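Long-range contacts in WipB (Legionella pneumophila, PDB 5NNY), which acts as a translocated Ser/Thr phosphatase aimed at the host's lysosomal nutrient-sensing machinery, the part described here being its phosphatase domain: residues S127-E132 with N154-N159; E231-L236 with K298-T303. One frame throughout, in Å; residues are numbered along the deposited sequence.

Interaction 1. Residues S127-E132 with N154-N159; sequences SNHGIE and NIQHGN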
ATOM      1  N   SER A 127      -4.336  -3.392  -0.126  1.00 17.97           N
ATOM      2  CA  SER A 127      -5.554  -2.632  -0.341  1.00 16.95           C
ATOM      3  C   SER A 127      -5.935  -2.718  -1.809  1.00 20.45           C
ATOM      4  O   SER A 127      -5.139  -3.139  -2.658  1.00 16.88           O
ATOM      5  CB  SER A 127      -5.405  -1.151   0.075  1.00 16.91           C
ATOM      6  OG  SER A 127      -4.462  -0.434  -0.728  1.00 20.90           O
ATOM      7  N   ASN A 128      -7.174  -2.302  -2.096  1.00 20.10           N
ATOM      8  CA  ASN A 128      -7.631  -2.254  -3.478  1.00 18.60           C
ATOM      9  C   ASN A 128      -6.806  -1.262  -4.292  1.00 17.54           C
ATOM     10  O   ASN A 128      -6.493  -1.524  -5.461  1.00 17.98           O
ATOM     11  CB  ASN A 128      -9.126  -1.912  -3.541  1.00 24.01           C
ATOM     12  CG  ASN A 128      -9.549  -0.850  -2.521  1.00 37.85           C
ATOM     13  OD1 ASN A 128      -9.494  -1.073  -1.307  1.00 54.35           O
ATOM     14  ND2 ASN A 128     -10.021   0.293  -3.016  1.00 39.53           N
ATOM     15  N   HIS A 129      -6.411  -0.135  -3.682  1.00 18.89           N
ATOM     16  CA  HIS A 129      -5.590   0.841  -4.400  1.00 23.15           C
ATOM     17  C   HIS A 129      -4.202   0.270  -4.686  1.00 18.18           C
ATOM     18  O   HIS A 129      -3.714   0.311  -5.821  1.00 19.39           O
ATOM     19  CB  HIS A 129      -5.481   2.146  -3.597  1.00 23.01           C
ATOM     20  CG  HIS A 129      -6.734   2.964  -3.572  1.00 23.30           C
ATOM     21  ND1 HIS A 129      -7.049   3.884  -4.550  1.00 32.96           N
ATOM     22  CD2 HIS A 129      -7.740   3.024  -2.665  1.00 30.37           C
ATOM     23  CE1 HIS A 129      -8.202   4.460  -4.258  1.00 32.62           C
ATOM     24  NE2 HIS A 129      -8.639   3.958  -3.119  1.00 25.45           N
ATOM     25  N   GLY A 130      -3.573  -0.272  -3.675  1.00 19.62           N
ATOM     26  CA  GLY A 130      -2.269  -0.849  -3.833  1.00 20.17           C
ATOM     27  C   GLY A 130      -2.199  -2.033  -4.781  1.00 27.12           C
ATOM     28  O   GLY A 130      -1.282  -2.218  -5.509  1.00 19.21           O
ATOM     29  N   ILE A 131      -3.279  -2.787  -4.834  1.00 21.61           N
ATOM     30  CA  ILE A 131      -3.353  -3.916  -5.707  1.00 21.17           C
ATOM     31  C   ILE A 131      -3.320  -3.499  -7.215  1.00 16.83           C
ATOM     32  O   ILE A 131      -2.918  -4.232  -8.022  1.00 16.15           O
ATOM     33  CB  ILE A 131      -4.554  -4.791  -5.314  1.00 24.22           C
ATOM     34  CG1 ILE A 131      -4.165  -6.223  -5.185  1.00 25.41           C
ATOM     35  CG2 ILE A 131      -5.674  -4.636  -6.274  1.00 31.91           C
ATOM     36  CD1 ILE A 131      -5.159  -7.003  -4.395  1.00 25.99           C
ATOM     37  N   GLU A 132      -3.791  -2.311  -7.552  1.00 14.50           N
ATOM     38  CA  GLU A 132      -3.699  -1.851  -8.897  1.00 16.22           C
ATOM     39  C   GLU A 132      -2.212  -1.614  -9.259  1.00 20.24           C
ATOM     40  O   GLU A 132      -1.796  -1.916 -10.336  1.00 18.09           O
ATOM     41  CB  GLU A 132      -4.508  -0.597  -9.081  1.00 22.26           C
ATOM     42  CG  GLU A 132      -4.294   0.045 -10.406  1.00 22.11           C
ATOM     43  CD  GLU A 132      -5.291   1.163 -10.731  1.00 24.52           C
ATOM     44  OE1 GLU A 132      -6.211   1.410  -9.995  1.00 26.61           O
ATOM     45  OE2 GLU A 132      -5.096   1.802 -11.745  1.00 28.97           O
ATOM     46  N   ASN A 154     -11.154   1.342 -13.441  1.00 22.84           N
ATOM     47  CA  ASN A 154     -12.574   1.636 -13.588  1.00 24.40           C
ATOM     48  C   ASN A 154     -13.301   1.719 -12.253  1.00 26.23           C
ATOM     49  O   ASN A 154     -14.433   2.216 -12.213  1.00 25.96           O
ATOM     50  CB  ASN A 154     -13.272   0.562 -14.427  1.00 28.64           C
ATOM     51  CG  ASN A 154     -12.946   0.644 -15.894  1.00 33.61           C
ATOM     52  OD1 ASN A 154     -12.493   1.678 -16.392  1.00 33.71           O
ATOM     53  ND2 ASN A 154     -13.191  -0.454 -16.611  1.00 29.13           N
ATOM     54  N   ILE A 155     -12.720   1.210 -11.166  1.00 20.94           N
ATOM     55  CA  ILE A 155     -13.458   1.107  -9.905  1.00 22.69           C
ATOM     56  C   ILE A 155     -12.894   1.984  -8.821  1.00 24.90           C
ATOM     57  O   ILE A 155     -13.362   1.912  -7.675  1.00 29.20           O
ATOM     58  CB  ILE A 155     -13.549  -0.348  -9.409  1.00 25.72           C
ATOM     59  CG1 ILE A 155     -12.158  -0.901  -9.095  1.00 27.89           C
ATOM     60  CG2 ILE A 155     -14.274  -1.190 -10.439  1.00 26.60           C
ATOM     61  CD1 ILE A 155     -12.151  -2.350  -8.679  1.00 35.84           C
ATOM     62  N   GLN A 156     -11.877   2.783  -9.120  1.00 24.30           N
ATOM     63  CA  GLN A 156     -11.321   3.660  -8.106  1.00 27.31           C
ATOM     64  C   GLN A 156     -10.577   4.775  -8.816  1.00 24.49           C
ATOM     65  O   GLN A 156     -10.130   4.622  -9.955  1.00 32.38           O
ATOM     66  CB  GLN A 156     -10.403   2.894  -7.148  1.00 32.66           C
ATOM     67  CG  GLN A 156      -9.242   2.218  -7.865  1.00 34.83           C
ATOM     68  CD  GLN A 156      -8.593   1.119  -7.034  1.00 38.14           C
ATOM     69  OE1 GLN A 156      -9.115   0.709  -5.995  1.00 41.01           O
ATOM     70  NE2 GLN A 156      -7.448   0.639  -7.494  1.00 24.55           N
ATOM     71  N   HIS A 157     -10.460   5.899  -8.135  1.00 32.92           N
ATOM     72  CA  HIS A 157      -9.729   7.026  -8.675  1.00 36.49           C
ATOM     73  C   HIS A 157      -8.291   6.926  -8.197  1.00 38.89           C
ATOM     74  O   HIS A 157      -8.032   6.680  -7.016  1.00 48.70           O
ATOM     75  CB  HIS A 157     -10.385   8.345  -8.283  1.00 35.59           C
ATOM     76  CG  HIS A 157     -11.595   8.662  -9.108  1.00 51.36           C
ATOM     77  ND1 HIS A 157     -12.573   9.546  -8.704  1.00 52.70           N
ATOM     78  CD2 HIS A 157     -11.986   8.196 -10.321  1.00 49.35           C
ATOM     79  CE1 HIS A 157     -13.513   9.611  -9.631  1.00 53.73           C
ATOM     80  NE2 HIS A 157     -13.179   8.805 -10.624  1.00 51.92           N
ATOM     81  N   GLY A 158      -7.372   7.032  -9.136  1.00 24.99           N
ATOM     82  CA  GLY A 158      -5.967   6.845  -8.870  1.00 22.51           C
ATOM     83  C   GLY A 158      -5.165   7.954  -9.496  1.00 20.53           C
ATOM     84  O   GLY A 158      -4.271   7.690 -10.304  1.00 21.16           O
ATOM     85  N   ASN A 159      -5.512   9.201  -9.147  1.00 18.89           N
ATOM     86  CA  ASN A 159      -4.802  10.358  -9.696  1.00 18.39           C
ATOM     87  C   ASN A 159      -3.299  10.179  -9.595  1.00 18.05           C
ATOM     88  O   ASN A 159      -2.558  10.460 -10.545  1.00 19.48           O
ATOM     89  CB  ASN A 159      -5.208  11.641  -8.955  1.00 19.67           C
ATOM     90  CG  ASN A 159      -4.481  12.874  -9.487  1.00 25.32           C
ATOM     91  OD1 ASN A 159      -4.704  13.275 -10.617  1.00 22.16           O
ATOM     92  ND2 ASN A 159      -3.613  13.477  -8.675  1.00 20.33           N
TER
HETATM   93  O   HOH W   1      -5.836   5.159 -11.922  1.00 38.04           O
HETATM   94  O   HOH W   2      -7.196   4.020 -10.656  1.00 39.66           O
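Gln-156 reaches from its loop to the first turn of helix 128-138 and shows how one amide can engage three residues at once. Its CG sits between the backbone N and carbonyl carbon (chi1 59°), and the chain beyond is extended, which carries the amide to the helix. Gln-156 NE2 donates twice: to Asn-128 O at 3.1 Å, approaching from above that carbonyl plane, and to Glu-132 OE1 at 2.9 Å, almost straight at 171° and on the anti lone pair. Carboxylate and amide lie nearly coplanar. At the other end, Gln-156 OE1 accepts from Asn-128 ND2 at 3.1 Å, so donors and acceptors together fix which way the amide faces. The Asn-128 amide, turned 43° from it, is held in turn. A water links Gln-156 O to Glu-132 OE1.

Asn-128 and His-129, just beyond the end of strand 121-125, correspond to the Asn-His pair of calcineurin-like phosphoesterases, whose asparagine binds metal and whose histidine assists catalysis in relatives; by bonding to the Asn-128 amide, Gln-156 would be a second-shell residue if the site is built as in those relatives.

The His-129 ring stacks on the Gln-156 amide, with OE1 4.0 Å above its centre, while its ND1 is hydrogen-bonded to Val-99 O. His-157 contributes its backbone O, which meets His-129 CE1 at the ring edge, 3.5 Å away. Another water reaches Gly-158 O and Glu-132 OE2 through weak bonds.

Interaction 2. Residues E231-L236 with K298-T303; sequences ESAVDL and KKFKIT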
ATOM      1  N   GLU A 231      -6.606 -21.892  18.296  1.00 25.35           N
ATOM      2  CA  GLU A 231      -6.677 -22.440  19.641  1.00 26.43           C
ATOM      3  C   GLU A 231      -6.198 -21.456  20.697  1.00 23.14           C
ATOM      4  O   GLU A 231      -6.444 -21.686  21.888  1.00 26.60           O
ATOM      5  CB  GLU A 231      -5.880 -23.744  19.715  1.00 36.47           C
ATOM      6  CG  GLU A 231      -6.555 -24.890  18.979  1.00 39.10           C
ATOM      7  CD  GLU A 231      -8.038 -24.982  19.306  1.00 48.71           C
ATOM      8  OE1 GLU A 231      -8.365 -25.281  20.477  1.00 46.01           O
ATOM      9  OE2 GLU A 231      -8.873 -24.730  18.402  1.00 48.59           O
ATOM     10  N   SER A 232      -5.543 -20.376  20.285  1.00 19.67           N
ATOM     11  CA  SER A 232      -5.008 -19.354  21.178  1.00 20.66           C
ATOM     12  C   SER A 232      -4.612 -18.168  20.313  1.00 23.22           C
ATOM     13  O   SER A 232      -4.571 -18.268  19.082  1.00 23.25           O
ATOM     14  CB  SER A 232      -3.807 -19.863  21.974  1.00 26.52           C
ATOM     15  OG  SER A 232      -2.684 -20.085  21.132  1.00 24.45           O
ATOM     16  N   ALA A 233      -4.312 -17.042  20.970  1.00 22.47           N
ATOM     17  CA  ALA A 233      -3.802 -15.881  20.237  1.00 22.03           C
ATOM     18  C   ALA A 233      -2.484 -16.203  19.541  1.00 21.71           C
ATOM     19  O   ALA A 233      -2.265 -15.791  18.393  1.00 24.34           O
ATOM     20  CB  ALA A 233      -3.610 -14.691  21.181  1.00 17.96           C
ATOM     21  N   VAL A 234      -1.593 -16.932  20.227  1.00 22.13           N
ATOM     22  CA  VAL A 234      -0.335 -17.373  19.632  1.00 23.99           C
ATOM     23  C   VAL A 234      -0.598 -18.254  18.417  1.00 22.07           C
ATOM     24  O   VAL A 234       0.081 -18.137  17.391  1.00 24.44           O
ATOM     25  CB  VAL A 234       0.531 -18.100  20.686  1.00 24.99           C
ATOM     26  CG1 VAL A 234       1.532 -19.014  20.016  1.00 30.06           C
ATOM     27  CG2 VAL A 234       1.265 -17.084  21.567  1.00 29.45           C
ATOM     28  N   ASP A 235      -1.583 -19.150  18.508  1.00 21.72           N
ATOM     29  CA  ASP A 235      -1.868 -20.030  17.377  1.00 27.29           C
ATOM     30  C   ASP A 235      -2.402 -19.245  16.184  1.00 29.72           C
ATOM     31  O   ASP A 235      -2.063 -19.540  15.032  1.00 23.42           O
ATOM     32  CB  ASP A 235      -2.861 -21.121  17.781  1.00 36.54           C
ATOM     33  CG  ASP A 235      -2.209 -22.483  17.890  1.00 49.62           C
ATOM     34  OD1 ASP A 235      -0.958 -22.540  17.838  1.00 52.96           O
ATOM     35  OD2 ASP A 235      -2.936 -23.494  18.021  1.00 61.26           O
ATOM     36  N   LEU A 236      -3.256 -18.256  16.436  1.00 28.80           N
ATOM     37  CA  LEU A 236      -3.774 -17.445  15.342  1.00 20.26           C
ATOM     38  C   LEU A 236      -2.656 -16.668  14.669  1.00 23.01           C
ATOM     39  O   LEU A 236      -2.616 -16.553  13.436  1.00 21.80           O
ATOM     40  CB  LEU A 236      -4.849 -16.490  15.864  1.00 21.14           C
ATOM     41  CG  LEU A 236      -5.649 -15.759  14.779  1.00 24.45           C
ATOM     42  CD1 LEU A 236      -6.497 -16.726  13.959  1.00 22.62           C
ATOM     43  CD2 LEU A 236      -6.505 -14.643  15.372  1.00 24.06           C
ATOM     44  N   LYS A 298     -13.880 -17.803  21.917  1.00 25.60           N
ATOM     45  CA  LYS A 298     -13.790 -18.096  23.341  1.00 25.11           C
ATOM     46  C   LYS A 298     -12.373 -18.432  23.764  1.00 23.98           C
ATOM     47  O   LYS A 298     -12.070 -18.388  24.963  1.00 25.38           O
ATOM     48  CB  LYS A 298     -14.750 -19.225  23.721  1.00 36.16           C
ATOM     49  CG  LYS A 298     -14.377 -20.609  23.246  1.00 36.67           C
ATOM     50  CD  LYS A 298     -15.495 -21.585  23.597  1.00 42.47           C
ATOM     51  CE  LYS A 298     -15.155 -23.003  23.191  1.00 49.21           C
ATOM     52  NZ  LYS A 298     -14.917 -23.100  21.722  1.00 55.84           N
ATOM     53  N   LYS A 299     -11.477 -18.678  22.803  1.00 29.39           N
ATOM     54  CA  LYS A 299     -10.149 -19.176  23.124  1.00 30.11           C
ATOM     55  C   LYS A 299      -9.095 -18.084  23.265  1.00 26.69           C
ATOM     56  O   LYS A 299      -7.964 -18.396  23.633  1.00 23.79           O
ATOM     57  CB  LYS A 299      -9.712 -20.185  22.059  1.00 37.15           C
ATOM     58  CG  LYS A 299     -10.865 -21.074  21.600  1.00 38.92           C
ATOM     59  CD  LYS A 299     -10.432 -22.088  20.558  1.00 51.89           C
ATOM     60  CE  LYS A 299     -11.642 -22.690  19.843  1.00 51.60           C
ATOM     61  NZ  LYS A 299     -11.248 -23.757  18.881  1.00 56.07           N
ATOM     62  N   PHE A 300      -9.429 -16.827  22.999  1.00 22.53           N
ATOM     63  CA  PHE A 300      -8.490 -15.723  23.173  1.00 19.60           C
ATOM     64  C   PHE A 300      -9.261 -14.420  23.007  1.00 19.60           C
ATOM     65  O   PHE A 300     -10.411 -14.410  22.557  1.00 22.61           O
ATOM     66  CB  PHE A 300      -7.332 -15.796  22.170  1.00 20.90           C
ATOM     67  CG  PHE A 300      -7.790 -15.906  20.740  1.00 21.79           C
ATOM     68  CD1 PHE A 300      -8.046 -14.765  19.995  1.00 23.95           C
ATOM     69  CD2 PHE A 300      -8.011 -17.146  20.159  1.00 19.42           C
ATOM     70  CE1 PHE A 300      -8.518 -14.863  18.707  1.00 24.88           C
ATOM     71  CE2 PHE A 300      -8.462 -17.251  18.859  1.00 23.29           C
ATOM     72  CZ  PHE A 300      -8.718 -16.103  18.129  1.00 29.98           C
ATOM     73  N   LYS A 301      -8.613 -13.322  23.383  1.00 20.44           N
ATOM     74  CA  LYS A 301      -9.122 -11.977  23.146  1.00 21.85           C
ATOM     75  C   LYS A 301      -8.544 -11.447  21.840  1.00 20.92           C
ATOM     76  O   LYS A 301      -7.370 -11.666  21.549  1.00 21.56           O
ATOM     77  CB  LYS A 301      -8.743 -11.033  24.285  1.00 27.61           C
ATOM     78  CG  LYS A 301      -9.389 -11.411  25.606  1.00 31.31           C
ATOM     79  CD  LYS A 301      -8.833 -10.622  26.766  1.00 38.03           C
ATOM     80  CE  LYS A 301      -9.468 -11.119  28.056  1.00 40.33           C
ATOM     81  NZ  LYS A 301      -8.804 -10.604  29.282  1.00 46.98           N
ATOM     82  N   ILE A 302      -9.367 -10.744  21.068  1.00 18.12           N
ATOM     83  CA  ILE A 302      -8.922 -10.182  19.794  1.00 16.61           C
ATOM     84  C   ILE A 302      -9.550  -8.805  19.627  1.00 23.08           C
ATOM     85  O   ILE A 302     -10.716  -8.591  19.982  1.00 27.12           O
ATOM     86  CB  ILE A 302      -9.265 -11.117  18.610  1.00 20.64           C
ATOM     87  CG1 ILE A 302      -8.793 -10.534  17.264  1.00 20.74           C
ATOM     88  CG2 ILE A 302     -10.745 -11.410  18.556  1.00 21.72           C
ATOM     89  CD1 ILE A 302      -8.655 -11.579  16.202  1.00 22.34           C
ATOM     90  N   THR A 303      -8.761  -7.858  19.119  1.00 18.35           N
ATOM     91  CA  THR A 303      -9.293  -6.595  18.625  1.00 17.85           C
ATOM     92  C   THR A 303      -8.905  -6.480  17.158  1.00 17.13           C
ATOM     93  O   THR A 303      -7.801  -6.863  16.779  1.00 24.87           O
ATOM     94  CB  THR A 303      -8.751  -5.398  19.422  1.00 33.92           C
ATOM     95  OG1 THR A 303      -7.324  -5.406  19.370  1.00 44.81           O
ATOM     96  CG2 THR A 303      -9.163  -5.471  20.884  1.00 29.52           C
TER
HETATM   97  O   HOH W   3      -6.156 -20.740  24.684  1.00 37.49           O
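A salt bridge on the exposed side ties the two segments together: Lys-299 NZ donates to Glu-231 OE2 at 2.6 Å, meeting the carboxylate on its syn side but 23° out of its plane. The lysine comes in extended, whereas the glutamate chain bends at chi2 to bring its carboxylate over. Beside this pair one water donates to both Glu-231 O, at 3.0 Å, and Lys-299 O, at 3.1 Å, joining the backbones where the side chains leave them. Asn-202 adds a further link, its side chain bonding to Lys-299 O and to Ala-233 N. Ser-232 N-caps helix 233-253, its OG accepting from Asp-235 N at 3.0 Å.

Inward, the contact turns apolar. Phe-300 has CG between its backbone N and carbonyl carbon (chi1 53°), and the ring is thereby laid along the helix start, where CD2 comes 3.6 Å from Ser-232 C at an oblique angle. Its CB meets Ala-233 CB at 4.0 Å. One turn on, Leu-236 crosses both Phe-300 and Ile-302 at about a right angle; its CD2 touches Phe-300 CZ and Ile-302 CD1, each at 3.8 Å. Strand 301-306 is an edge strand of the mixed sheet, parallel to strand 203-208. Ala-233 also touches Ile-204 and Leu-197 of strands 203-208 and 190-198, so helix 233-253 begins layered on the sheet, as in the calcineurin-like phosphoesterase fold.

In the fold
Both contacts belong to the phosphatase domain and relate to its six-stranded mixed sheet, yet they lie far apart: their centres are about 33 Å from each other and their nearest atoms about 18 Å, without touching. They follow in series along the chain, interaction 1 closing before interaction 2 opens. Interaction 1 has its centre about 10 Å from the centre of the chain, where helix 128-138 emerges after the inner strand 121-125. The centre of interaction 2 lies about 27 Å from the centre of the chain. Interaction 1 thus lies by the probable catalytic Asn-His pair, whereas interaction 2 joins helix 233-253 to an edge of the sheet, far from it.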